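Local coordinates for dTDP-4-amino-4,6-dideoxyglucose formyltransferase (Shewanella sp. FDAARGOS_354, PDB 6V2T), which probably transfers a formyl group from a folate cofactor to the sugar amine of dTDP-4-amino-4,6-dideoxyglucose, a step linked to lipopolysaccharide O-antigen synthesis, at residues D31-V36 with P66-S71; E93-A98 with N110-I115; P123-W128 with K206-G211. All coordinates share one frame; numbering follows the deposited sequence.

Contact 1: residues D31-V36 with P66-S71; sequences DNKPLV and PASLIS. With 0FX (dTDP-4-amino-4,6-dideoxyglucose), chain G.
Leu69 is the side chain on which this contact turns, its two methyl branches reaching different parts of 31-36. CG stands anti to the carbonyl carbon (chi1 -71°), and from there the branches divide the work. Leu69 CD1 meets the backbone of Asp31, 3.7 Å from Asp31 CA, with the two side chains at about a right angle. Leu69 CD2 lies against the first turn of helix 33-45, 3.8 Å from Lys33 CA, and also touches Val36 CG2 at 4.2 Å, a side chain that slants across it.

Lys33 closes the outer edge. With CG anti to the backbone N, its aliphatic part runs alongside Ser68, Lys33 CB lying 3.8 Å from Ser68 OG, before bends further along the chain carry the amino end away. No hydrogen bond spans the two segments; what passes between them is van der Waals contact.

Polar order lies within 31-36 and beyond it. Although Asp31 CB points away from 66-71, its OD1 still skirts Leu69 CD1; the carboxylate is held by hydrogen bonds to Ser60, Asn63 and the backbone N of Lys101. Asn32 is the N-cap of helix 33-45: its OD1 accepts from Leu35 N at 3.0 Å, in the carbonyl plane and with a nearly straight N-H (164°). That bond fixes the amide's rotation and presents the other end to the nucleotide sugar, where Asn32 ND2 donates to O3P of the ligand at 2.9 Å through a more bent bond (131°). One amide thus caps a helix and binds a diphosphate oxygen. In this chain helix 67-70 packs behind the loop; a strand-to-helix loop lining the substrate pocket is itself typical of the Rossmann-like formyltransferase fold.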
loop_
_atom_site.group_PDB
_atom_site.type_symbol
_atom_site.label_atom_id
_atom_site.label_comp_id
_atom_site.label_asym_id
_atom_site.label_seq_id
_atom_site.Cartn_x
_atom_site.Cartn_y
_atom_site.Cartn_z
ATOM N N ASP B 31 -10.139 8.632 -24.338
ATOM C CA ASP B 31 -8.916 9.085 -23.620
ATOM C C ASP B 31 -8.364 7.937 -22.767
ATOM O O ASP B 31 -7.627 8.239 -21.822
ATOM C CB ASP B 31 -9.244 10.346 -22.823
ATOM C CG ASP B 31 -9.473 11.519 -23.756
ATOM O OD1 ASP B 31 -8.542 11.853 -24.539
ATOM O OD2 ASP B 31 -10.584 12.049 -23.739
ATOM N N ASN B 32 -8.707 6.689 -23.110
ATOM C CA ASN B 32 -8.349 5.446 -22.374
ATOM C C ASN B 32 -7.689 4.460 -23.348
ATOM O O ASN B 32 -8.383 3.909 -24.254
ATOM C CB ASN B 32 -9.571 4.837 -21.686
ATOM C CG ASN B 32 -9.232 3.731 -20.704
ATOM O OD1 ASN B 32 -9.228 2.556 -21.061
ATOM N ND2 ASN B 32 -8.961 4.100 -19.463
ATOM N N LYS B 33 -6.378 4.250 -23.204
ATOM C CA LYS B 33 -5.618 3.381 -24.135
ATOM C C LYS B 33 -6.147 1.956 -24.018
ATOM O O LYS B 33 -6.386 1.323 -25.042
ATOM C CB LYS B 33 -4.106 3.470 -23.888
ATOM C CG LYS B 33 -3.254 2.910 -25.019
ATOM C CD LYS B 33 -1.996 2.209 -24.556
ATOM C CE LYS B 33 -1.692 0.971 -25.369
ATOM N NZ LYS B 33 -0.778 0.063 -24.642
ATOM N N PRO B 34 -6.347 1.382 -22.806
ATOM C CA PRO B 34 -6.882 0.022 -22.698
ATOM C C PRO B 34 -8.166 -0.206 -23.522
ATOM O O PRO B 34 -8.186 -1.146 -24.281
ATOM C CB PRO B 34 -7.102 -0.150 -21.186
ATOM C CG PRO B 34 -6.047 0.750 -20.567
ATOM C CD PRO B 34 -6.005 1.949 -21.489
ATOM N N LEU B 35 -9.177 0.665 -23.398
ATOM C CA LEU B 35 -10.438 0.614 -24.197
ATOM C C LEU B 35 -10.172 0.733 -25.711
ATOM O O LEU B 35 -10.677 -0.102 -26.442
ATOM C CB LEU B 35 -11.396 1.736 -23.764
ATOM C CG LEU B 35 -12.416 1.362 -22.692
ATOM C CD1 LEU B 35 -13.527 2.409 -22.629
ATOM C CD2 LEU B 35 -13.004 -0.028 -22.926
ATOM N N VAL B 36 -9.508 1.795 -26.163
ATOM C CA VAL B 36 -9.231 2.041 -27.603
ATOM C C VAL B 36 -8.588 0.785 -28.192
ATOM O O VAL B 36 -9.128 0.215 -29.168
ATOM C CB VAL B 36 -8.313 3.260 -27.806
ATOM C CG1 VAL B 36 -7.834 3.356 -29.253
ATOM C CG2 VAL B 36 -8.996 4.554 -27.409
ATOM N N PRO B 66 -1.321 12.668 -23.851
ATOM C CA PRO B 66 -1.869 11.878 -24.951
ATOM C C PRO B 66 -0.911 10.834 -25.538
ATOM O O PRO B 66 -1.356 10.055 -26.346
ATOM C CB PRO B 66 -2.180 12.926 -26.033
ATOM C CG PRO B 66 -1.835 14.276 -25.420
ATOM C CD PRO B 66 -0.867 13.990 -24.295
ATOM N N ALA B 67 0.360 10.849 -25.130
ATOM C CA ALA B 67 1.487 10.100 -25.749
ATOM C C ALA B 67 1.068 8.699 -26.228
ATOM O O ALA B 67 1.308 8.370 -27.415
ATOM C CB ALA B 67 2.634 10.011 -24.760
ATOM N N SER B 68 0.525 7.884 -25.321
ATOM C CA SER B 68 0.218 6.442 -25.522
ATOM C C SER B 68 -0.931 6.286 -26.523
ATOM O O SER B 68 -1.054 5.191 -27.121
ATOM C CB SER B 68 -0.109 5.758 -24.213
ATOM O OG SER B 68 -1.396 6.124 -23.743
ATOM N N LEU B 69 -1.753 7.332 -26.668
ATOM C CA LEU B 69 -2.885 7.372 -27.628
ATOM C C LEU B 69 -2.332 7.773 -28.998
ATOM O O LEU B 69 -2.746 7.148 -29.987
ATOM C CB LEU B 69 -3.965 8.341 -27.121
ATOM C CG LEU B 69 -4.749 7.866 -25.894
ATOM C CD1 LEU B 69 -5.661 8.959 -25.360
ATOM C CD2 LEU B 69 -5.556 6.617 -26.215
ATOM N N ILE B 70 -1.386 8.717 -29.039
ATOM C CA ILE B 70 -0.708 9.174 -30.293
ATOM C C ILE B 70 0.133 8.032 -30.873
ATOM O O ILE B 70 0.361 8.029 -32.104
ATOM C CB ILE B 70 0.175 10.404 -30.041
ATOM C CG1 ILE B 70 -0.633 11.582 -29.501
ATOM C CG2 ILE B 70 0.932 10.764 -31.311
ATOM C CD1 ILE B 70 0.216 12.745 -29.039
ATOM N N SER B 71 0.592 7.123 -30.011
ATOM C CA SER B 71 1.368 5.910 -30.380
ATOM C C SER B 71 0.460 4.879 -31.064
ATOM O O SER B 71 1.001 4.010 -31.764
ATOM C CB SER B 71 2.047 5.315 -29.174
ATOM O OG SER B 71 1.188 4.393 -28.518
HETATM O O4P 0FX G . -11.669 5.982 -16.291
HETATM P P2 0FX G . -10.683 6.813 -17.115
HETATM O O3P 0FX G . -10.593 6.363 -18.539
HETATM O O1G 0FX G . -11.359 8.230 -17.098
HETATM C C1G 0FX G . -11.625 8.866 -18.345
HETATM C C2G 0FX G . -11.173 10.301 -18.157
HETATM O O2G 0FX G . -9.772 10.437 -17.854
HETATM C C3G 0FX G . -11.981 10.864 -16.999
HETATM O O3G 0FX G . -11.633 12.252 -16.894
HETATM C C4G 0FX G . -13.493 10.642 -17.201
HETATM N N4A 0FX G . -14.192 10.952 -15.950
HETATM C C5G 0FX G . -13.891 9.223 -17.589
HETATM C C6G 0FX G . -15.378 9.161 -17.995
HETATM O O5G 0FX G . -13.038 8.787 -18.651
HETATM O OPP 0FX G . -9.022 6.886 -16.770
HETATM P P 0FX G . -8.688 7.768 -15.519
HETATM O O1P 0FX G . -9.032 9.183 -15.538
HETATM O O2P 0FX G . -7.190 7.738 -15.371
HETATM O O5 0FX G . -9.132 7.115 -14.152
HETATM C C5 0FX G . -9.053 5.729 -13.952
HETATM C C4 0FX G . -9.072 5.497 -12.436
HETATM O O4 0FX G . -7.874 5.962 -11.812
HETATM C C3 0FX G . -10.169 6.273 -11.687
HETATM O O3 0FX G . -11.438 5.640 -11.778
HETATM C C2 0FX G . -9.628 6.408 -10.242
HETATM C C1 0FX G . -8.099 6.416 -10.520
HETATM N N11 0FX G . -7.584 7.772 -10.399
HETATM C C61 0FX G . -7.350 8.557 -11.474
HETATM C C51 0FX G . -6.833 9.837 -11.282
HETATM C C5A 0FX G . -6.573 10.740 -12.483
HETATM C C21 0FX G . -7.322 8.202 -9.158
HETATM O O21 0FX G . -7.577 7.381 -8.109
HETATM N N31 0FX G . -6.834 9.445 -8.927
HETATM C C41 0FX G . -6.581 10.272 -9.976
HETATM O O41 0FX G . -6.138 11.538 -9.717
#

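Contact 2: residues E93-A98 with N110-I115; sequences ELVVSA and NNVRCI
Three backbone hydrogen bonds join strands 94-98 and 113-118 in parallel: Val95 N to Arg113 O at 3.0 Å, Ile115 N to Val95 O at 2.8 Å and Ser97 N to Ile115 O at 2.7 Å. Val95 uses both N-H and C=O on the same neighbour, the alternation expected of parallel pairing, and the axes of the short strand segments, 4.7 Å apart at closest, are turned by 18°. Before the pairing begins, a water bridges Glu93 O and Arg113 N.

Apolar contacts separate onto two faces. On one, Leu94 CD1 meets Ile115 CD1 at 4.0 Å; on the other, Val95 CB packs on Cys114 SG at 4.0 Å, and Val95 CG2 slants past Val112 CG1.

A methyl also meets a flat cation: Leu94 CD1 sits over the centre of one face of the Arg113 guanidinium, 3.8 Å from Arg113 CZ, with Leu94 CG anti to its own backbone N (chi1 172°). Arg113 NH1 and NH2 bond to the carbonyls of Val194 and Leu193, tying the strand to the end of helix 171-194.

Strand 94-98, helix 106-109 and strand 113-118 form a beta-alpha-beta unit central to this Rossmann-like sheet, and Ser97 borders the folate pocket.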
loop_
_atom_site.group_PDB
_atom_site.type_symbol
_atom_site.label_atom_id
_atom_site.label_comp_id
_atom_site.label_asym_id
_atom_site.label_seq_id
_atom_site.Cartn_x
_atom_site.Cartn_y
_atom_site.Cartn_z
ATOM N N GLU B 93 -22.164 8.876 -38.885
ATOM C CA GLU B 93 -23.541 8.395 -38.588
ATOM C C GLU B 93 -23.687 8.120 -37.084
ATOM O O GLU B 93 -24.846 8.083 -36.581
ATOM C CB GLU B 93 -23.831 7.141 -39.408
ATOM C CG GLU B 93 -24.146 7.450 -40.855
ATOM C CD GLU B 93 -22.991 8.000 -41.681
ATOM O OE1 GLU B 93 -21.877 7.410 -41.652
ATOM O OE2 GLU B 93 -23.211 9.006 -42.340
ATOM N N LEU B 94 -22.582 7.836 -36.407
ATOM C CA LEU B 94 -22.578 7.451 -34.968
ATOM C C LEU B 94 -21.304 7.948 -34.296
ATOM O O LEU B 94 -20.235 7.735 -34.864
ATOM C CB LEU B 94 -22.670 5.932 -34.865
ATOM C CG LEU B 94 -22.476 5.362 -33.459
ATOM C CD1 LEU B 94 -23.620 5.820 -32.535
ATOM C CD2 LEU B 94 -22.387 3.841 -33.484
ATOM N N VAL B 95 -21.413 8.483 -33.079
ATOM C CA VAL B 95 -20.241 8.786 -32.218
ATOM C C VAL B 95 -20.345 7.939 -30.954
ATOM O O VAL B 95 -21.435 7.942 -30.343
ATOM C CB VAL B 95 -20.119 10.282 -31.883
ATOM C CG1 VAL B 95 -18.861 10.558 -31.070
ATOM C CG2 VAL B 95 -20.142 11.128 -33.132
ATOM N N VAL B 96 -19.243 7.274 -30.592
ATOM C CA VAL B 96 -19.091 6.491 -29.333
ATOM C C VAL B 96 -18.033 7.167 -28.455
ATOM O O VAL B 96 -16.859 7.279 -28.854
ATOM C CB VAL B 96 -18.778 5.007 -29.583
ATOM C CG1 VAL B 96 -18.589 4.276 -28.271
ATOM C CG2 VAL B 96 -19.853 4.333 -30.422
ATOM N N SER B 97 -18.468 7.629 -27.287
ATOM C CA SER B 97 -17.586 8.125 -26.220
ATOM C C SER B 97 -17.112 6.922 -25.420
ATOM O O SER B 97 -17.952 6.251 -24.804
ATOM C CB SER B 97 -18.299 9.097 -25.330
ATOM O OG SER B 97 -17.589 9.193 -24.122
ATOM N N ALA B 98 -15.820 6.661 -25.439
ATOM C CA ALA B 98 -15.187 5.566 -24.677
ATOM C C ALA B 98 -14.250 6.205 -23.651
ATOM O O ALA B 98 -13.048 6.384 -23.949
ATOM C CB ALA B 98 -14.486 4.617 -25.620
ATOM N N ASN B 110 -27.713 16.297 -29.785
ATOM C CA ASN B 110 -29.090 16.485 -30.312
ATOM C C ASN B 110 -29.141 16.185 -31.811
ATOM O O ASN B 110 -30.252 15.914 -32.299
ATOM C CB ASN B 110 -29.637 17.888 -30.017
ATOM C CG ASN B 110 -29.864 18.124 -28.536
ATOM O OD1 ASN B 110 -30.053 17.183 -27.763
ATOM N ND2 ASN B 110 -29.853 19.376 -28.125
ATOM N N ASN B 111 -28.008 16.220 -32.511
ATOM C CA ASN B 111 -27.952 16.139 -33.995
ATOM C C ASN B 111 -27.303 14.851 -34.506
ATOM O O ASN B 111 -27.348 14.671 -35.730
ATOM C CB ASN B 111 -27.206 17.338 -34.602
ATOM C CG ASN B 111 -28.022 18.606 -34.461
ATOM O OD1 ASN B 111 -29.144 18.675 -34.947
ATOM N ND2 ASN B 111 -27.514 19.565 -33.707
ATOM N N VAL B 112 -26.641 14.074 -33.655
ATOM C CA VAL B 112 -25.943 12.818 -34.050
ATOM C C VAL B 112 -26.227 11.767 -32.983
ATOM O O VAL B 112 -26.219 12.116 -31.793
ATOM C CB VAL B 112 -24.426 13.025 -34.237
ATOM C CG1 VAL B 112 -23.788 11.798 -34.865
ATOM C CG2 VAL B 112 -24.136 14.247 -35.064
ATOM N N ARG B 113 -26.497 10.531 -33.380
ATOM C CA ARG B 113 -26.603 9.410 -32.413
ATOM C C ARG B 113 -25.258 9.324 -31.657
ATOM O O ARG B 113 -24.223 9.006 -32.284
ATOM C CB ARG B 113 -26.997 8.108 -33.123
ATOM C CG ARG B 113 -27.417 6.995 -32.162
ATOM C CD ARG B 113 -28.185 5.912 -32.893
ATOM N NE ARG B 113 -27.358 5.315 -33.945
ATOM C CZ ARG B 113 -26.740 4.133 -33.845
ATOM N NH1 ARG B 113 -25.993 3.689 -34.844
ATOM N NH2 ARG B 113 -26.888 3.378 -32.777
ATOM N N CYS B 114 -25.240 9.674 -30.364
ATOM C CA CYS B 114 -24.022 9.596 -29.512
ATOM C C CYS B 114 -24.247 8.561 -28.407
ATOM O O CYS B 114 -25.305 8.607 -27.763
ATOM C CB CYS B 114 -23.671 10.962 -28.948
ATOM S SG CYS B 114 -23.219 12.167 -30.225
ATOM N N ILE B 115 -23.287 7.653 -28.210
ATOM C CA ILE B 115 -23.354 6.563 -27.201
ATOM C C ILE B 115 -22.102 6.606 -26.327
ATOM O O ILE B 115 -20.979 6.648 -26.874
ATOM C CB ILE B 115 -23.545 5.199 -27.896
ATOM C CG1 ILE B 115 -24.878 5.158 -28.642
ATOM C CG2 ILE B 115 -23.404 4.080 -26.882
ATOM C CD1 ILE B 115 -25.189 3.858 -29.414
HETATM O O HOH W 1 -26.822 10.184 -36.245
#

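Contact 3: residues P123-W128 with K206-G211; sequences PHNRGW and KGNYNG. With 0FX (dTDP-4-amino-4,6-dideoxyglucose), chain G; FOL (folic acid), chain H.
Asn125 and Asn208 interlock at the dense part of this contact: the Asn208 amide gives through ND2 and takes through OD1, meeting the amide oxygen and the backbone N of Asn125. Asn208 ND2 makes an almost straight bond (177°) to Asn125 OD1 at 2.9 Å, while Asn208 OD1 takes Asn125 N at 2.9 Å from above its carbonyl plane. The two amide planes stand 78° apart. Asn210 ND2 also reaches Asn125 OD1, at 3.2 Å, and Asn137 adds another bond; three donors share this buried oxygen, the Asn208 and Asn210 amides from opposite faces of its plane.

Short parallel pairing continues inward: Arg126 N binds Asn208 O, Asn210 N binds Arg126 O, and Trp128 N binds Asn210 O. Gly127 CA packs 3.4 Å from Tyr209 CE2 and also touches Asn210 O. Equally close, Pro123 CB rests on Gly207 CA at 3.7 Å, and Asn208 N donates to Pro123 O at 3.1 Å. Buried Arg126 makes a bent bond (135°) from NH1 to Lys206 O at 3.1 Å; one face of its guanidinium carries Tyr209 CB, near the rim, and its NH2 bonds to Ile152 O.

The solvent side is looser: the long chain of exposed Lys206 leaves for salt bridges with Glu151 and Asp154.

At the inner end, Trp128 offers one ring face to the sugar amine, Trp128 CE3 lying 3.7 Å from N4A of the ligand, while the folate amide carbon lies at its edge. The two-stranded parallel pair thus borders the active-site cleft of a sugar N-formyltransferase, where amine acceptor and folate meet.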
loop_
_atom_site.group_PDB
_atom_site.type_symbol
_atom_site.label_atom_id
_atom_site.label_comp_id
_atom_site.label_asym_id
_atom_site.label_seq_id
_atom_site.Cartn_x
_atom_site.Cartn_y
_atom_site.Cartn_z
ATOM N N PRO B 123 -28.367 4.828 -12.597
ATOM C CA PRO B 123 -28.037 6.235 -12.317
ATOM C C PRO B 123 -27.217 6.522 -11.040
ATOM O O PRO B 123 -27.193 7.684 -10.547
ATOM C CB PRO B 123 -29.451 6.810 -12.170
ATOM C CG PRO B 123 -30.212 5.700 -11.449
ATOM C CD PRO B 123 -29.649 4.411 -12.001
ATOM N N HIS B 124 -26.611 5.480 -10.471
ATOM C CA HIS B 124 -25.877 5.523 -9.180
ATOM C C HIS B 124 -24.449 6.031 -9.405
ATOM O O HIS B 124 -23.726 5.417 -10.229
ATOM C CB HIS B 124 -25.817 4.117 -8.573
ATOM C CG HIS B 124 -27.152 3.445 -8.546
ATOM N ND1 HIS B 124 -28.189 3.935 -7.784
ATOM C CD2 HIS B 124 -27.612 2.340 -9.182
ATOM C CE1 HIS B 124 -29.244 3.156 -7.943
ATOM N NE2 HIS B 124 -28.905 2.154 -8.793
ATOM N N ASN B 125 -24.060 7.102 -8.722
ATOM C CA ASN B 125 -22.672 7.631 -8.751
ATOM C C ASN B 125 -22.303 7.867 -10.219
ATOM O O ASN B 125 -21.245 7.385 -10.672
ATOM C CB ASN B 125 -21.688 6.707 -8.021
ATOM C CG ASN B 125 -21.951 6.594 -6.533
ATOM O OD1 ASN B 125 -22.400 7.564 -5.928
ATOM N ND2 ASN B 125 -21.653 5.448 -5.936
ATOM N N ARG B 126 -23.194 8.558 -10.923
ATOM C CA ARG B 126 -22.906 9.204 -12.219
ATOM C C ARG B 126 -21.695 10.122 -12.009
ATOM O O ARG B 126 -21.481 10.593 -10.880
ATOM C CB ARG B 126 -24.118 9.975 -12.751
ATOM C CG ARG B 126 -25.333 9.112 -13.098
ATOM C CD ARG B 126 -26.639 9.891 -13.117
ATOM N NE ARG B 126 -26.437 11.096 -13.893
ATOM C CZ ARG B 126 -26.910 12.306 -13.591
ATOM N NH1 ARG B 126 -27.742 12.477 -12.575
ATOM N NH2 ARG B 126 -26.528 13.341 -14.307
ATOM N N GLY B 127 -20.928 10.363 -13.073
ATOM C CA GLY B 127 -19.802 11.322 -13.063
ATOM C C GLY B 127 -18.497 10.695 -12.639
ATOM O O GLY B 127 -18.165 9.663 -13.189
ATOM N N TRP B 128 -17.752 11.307 -11.715
ATOM C CA TRP B 128 -16.319 10.980 -11.510
ATOM C C TRP B 128 -16.097 9.716 -10.683
ATOM O O TRP B 128 -16.693 9.556 -9.614
ATOM C CB TRP B 128 -15.586 12.170 -10.910
ATOM C CG TRP B 128 -15.375 13.173 -11.985
ATOM C CD1 TRP B 128 -16.275 14.087 -12.464
ATOM C CD2 TRP B 128 -14.222 13.244 -12.827
ATOM N NE1 TRP B 128 -15.714 14.789 -13.501
ATOM C CE2 TRP B 128 -14.454 14.298 -13.741
ATOM C CE3 TRP B 128 -12.979 12.604 -12.812
ATOM C CZ2 TRP B 128 -13.490 14.687 -14.674
ATOM C CZ3 TRP B 128 -12.033 12.991 -13.734
ATOM C CH2 TRP B 128 -12.291 14.009 -14.653
ATOM N N LYS B 206 -33.465 9.655 -11.082
ATOM C CA LYS B 206 -32.405 10.626 -11.504
ATOM C C LYS B 206 -31.018 10.147 -11.050
ATOM O O LYS B 206 -30.014 10.506 -11.717
ATOM C CB LYS B 206 -32.594 12.028 -10.925
ATOM C CG LYS B 206 -32.884 13.089 -11.973
ATOM C CD LYS B 206 -31.747 13.314 -12.951
ATOM C CE LYS B 206 -32.220 13.412 -14.384
ATOM N NZ LYS B 206 -31.323 14.261 -15.202
ATOM N N GLY B 207 -30.991 9.459 -9.909
ATOM C CA GLY B 207 -29.794 9.009 -9.189
ATOM C C GLY B 207 -29.006 10.172 -8.627
ATOM O O GLY B 207 -29.614 11.173 -8.217
ATOM N N ASN B 208 -27.685 10.109 -8.715
ATOM C CA ASN B 208 -26.793 11.103 -8.066
ATOM C C ASN B 208 -25.538 11.251 -8.920
ATOM O O ASN B 208 -25.052 10.241 -9.469
ATOM C CB ASN B 208 -26.472 10.711 -6.623
ATOM C CG ASN B 208 -25.567 9.498 -6.554
ATOM O OD1 ASN B 208 -25.960 8.411 -6.958
ATOM N ND2 ASN B 208 -24.351 9.703 -6.086
ATOM N N TYR B 209 -25.070 12.481 -9.042
ATOM C CA TYR B 209 -23.857 12.855 -9.808
ATOM C C TYR B 209 -22.779 13.339 -8.829
ATOM O O TYR B 209 -23.058 14.181 -7.942
ATOM C CB TYR B 209 -24.230 13.881 -10.871
ATOM C CG TYR B 209 -23.043 14.377 -11.657
ATOM C CD1 TYR B 209 -22.313 15.464 -11.234
ATOM C CD2 TYR B 209 -22.635 13.743 -12.814
ATOM C CE1 TYR B 209 -21.183 15.904 -11.915
ATOM C CE2 TYR B 209 -21.515 14.167 -13.510
ATOM C CZ TYR B 209 -20.779 15.249 -13.067
ATOM O OH TYR B 209 -19.676 15.658 -13.771
ATOM N N ASN B 210 -21.558 12.822 -8.985
ATOM C CA ASN B 210 -20.356 13.267 -8.247
ATOM C C ASN B 210 -19.474 14.014 -9.232
ATOM O O ASN B 210 -19.206 13.461 -10.287
ATOM C CB ASN B 210 -19.595 12.079 -7.674
ATOM C CG ASN B 210 -20.438 11.331 -6.674
ATOM O OD1 ASN B 210 -20.948 11.942 -5.735
ATOM N ND2 ASN B 210 -20.685 10.064 -6.932
ATOM N N GLY B 211 -19.056 15.224 -8.900
ATOM C CA GLY B 211 -18.136 15.983 -9.749
ATOM C C GLY B 211 -16.697 15.802 -9.314
ATOM O O GLY B 211 -16.444 15.258 -8.220
HETATM O O4P 0FX G . -11.669 5.982 -16.291
HETATM P P2 0FX G . -10.683 6.813 -17.115
HETATM O O3P 0FX G . -10.593 6.363 -18.539
HETATM O O1G 0FX G . -11.359 8.230 -17.098
HETATM C C1G 0FX G . -11.625 8.866 -18.345
HETATM C C2G 0FX G . -11.173 10.301 -18.157
HETATM O O2G 0FX G . -9.772 10.437 -17.854
HETATM C C3G 0FX G . -11.981 10.864 -16.999
HETATM O O3G 0FX G . -11.633 12.252 -16.894
HETATM C C4G 0FX G . -13.493 10.642 -17.201
HETATM N N4A 0FX G . -14.192 10.952 -15.950
HETATM C C5G 0FX G . -13.891 9.223 -17.589
HETATM C C6G 0FX G . -15.378 9.161 -17.995
HETATM O O5G 0FX G . -13.038 8.787 -18.651
HETATM O OPP 0FX G . -9.022 6.886 -16.770
HETATM P P 0FX G . -8.688 7.768 -15.519
HETATM O O1P 0FX G . -9.032 9.183 -15.538
HETATM O O2P 0FX G . -7.190 7.738 -15.371
HETATM O O5 0FX G . -9.132 7.115 -14.152
HETATM C C5 0FX G . -9.053 5.729 -13.952
HETATM C C4 0FX G . -9.072 5.497 -12.436
HETATM O O4 0FX G . -7.874 5.962 -11.812
HETATM C C3 0FX G . -10.169 6.273 -11.687
HETATM O O3 0FX G . -11.438 5.640 -11.778
HETATM C C2 0FX G . -9.628 6.408 -10.242
HETATM C C1 0FX G . -8.099 6.416 -10.520
HETATM N N11 0FX G . -7.584 7.772 -10.399
HETATM C C61 0FX G . -7.350 8.557 -11.474
HETATM C C51 0FX G . -6.833 9.837 -11.282
HETATM C C5A 0FX G . -6.573 10.740 -12.483
HETATM C C21 0FX G . -7.322 8.202 -9.158
HETATM O O21 0FX G . -7.577 7.381 -8.109
HETATM N N31 0FX G . -6.834 9.445 -8.927
HETATM C C41 0FX G . -6.581 10.272 -9.976
HETATM O O41 0FX G . -6.138 11.538 -9.717
HETATM N N1 FOL H . -21.228 14.360 -22.775
HETATM C C2 FOL H . -22.555 14.486 -22.610
HETATM N NA2 FOL H . -23.181 15.551 -23.101
HETATM N N3 FOL H . -23.285 13.514 -21.984
HETATM C C4 FOL H . -22.670 12.442 -21.462
HETATM O O4 FOL H . -23.424 11.603 -20.904
HETATM C C4A FOL H . -21.295 12.294 -21.622
HETATM N N5 FOL H . -20.611 11.272 -21.108
HETATM C C6 FOL H . -19.155 11.288 -20.927
HETATM C C7 FOL H . -18.550 12.034 -22.131
HETATM N N8 FOL H . -19.265 13.233 -22.475
HETATM C C8A FOL H . -20.594 13.300 -22.297
HETATM C C9 FOL H . -18.722 11.698 -19.471
HETATM N N10 FOL H . -17.457 12.437 -19.432
HETATM C C11 FOL H . -16.503 15.776 -17.054
HETATM C C12 FOL H . -15.608 15.260 -17.994
HETATM C C13 FOL H . -15.942 14.140 -18.762
HETATM C C14 FOL H . -17.169 13.522 -18.640
HETATM C C15 FOL H . -18.070 14.055 -17.723
HETATM C C16 FOL H . -17.744 15.165 -16.940
HETATM C C FOL H . -16.155 17.002 -16.244
HETATM O O FOL H . -15.281 17.710 -16.695
HETATM N N FOL H . -16.806 17.371 -15.138
HETATM O O HOH W 2 -19.234 9.006 -9.047
#

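In the fold
Contacts 1 and 2 are both buried and belong to the same Rossmann-like core: strand 94-98 of contact 2 is the sheet neighbour of strand 24-30, which leads into contact 1, and the two touch where Leu35 CD1 packs on Ala98 CB at 3.8 Å. Contact 3 lies apart, across the centre of the chain from contact 1, and is only partly buried. Their chemistry differs accordingly: apolar packing without cross-bonds in contact 1, backbone pairing with sorted apolar faces in contact 2, and side-chain amide bonding added to backbone pairing in contact 3. Contacts 1 and 3 both reach the nucleotide sugar, and contacts 2 and 3 the folate.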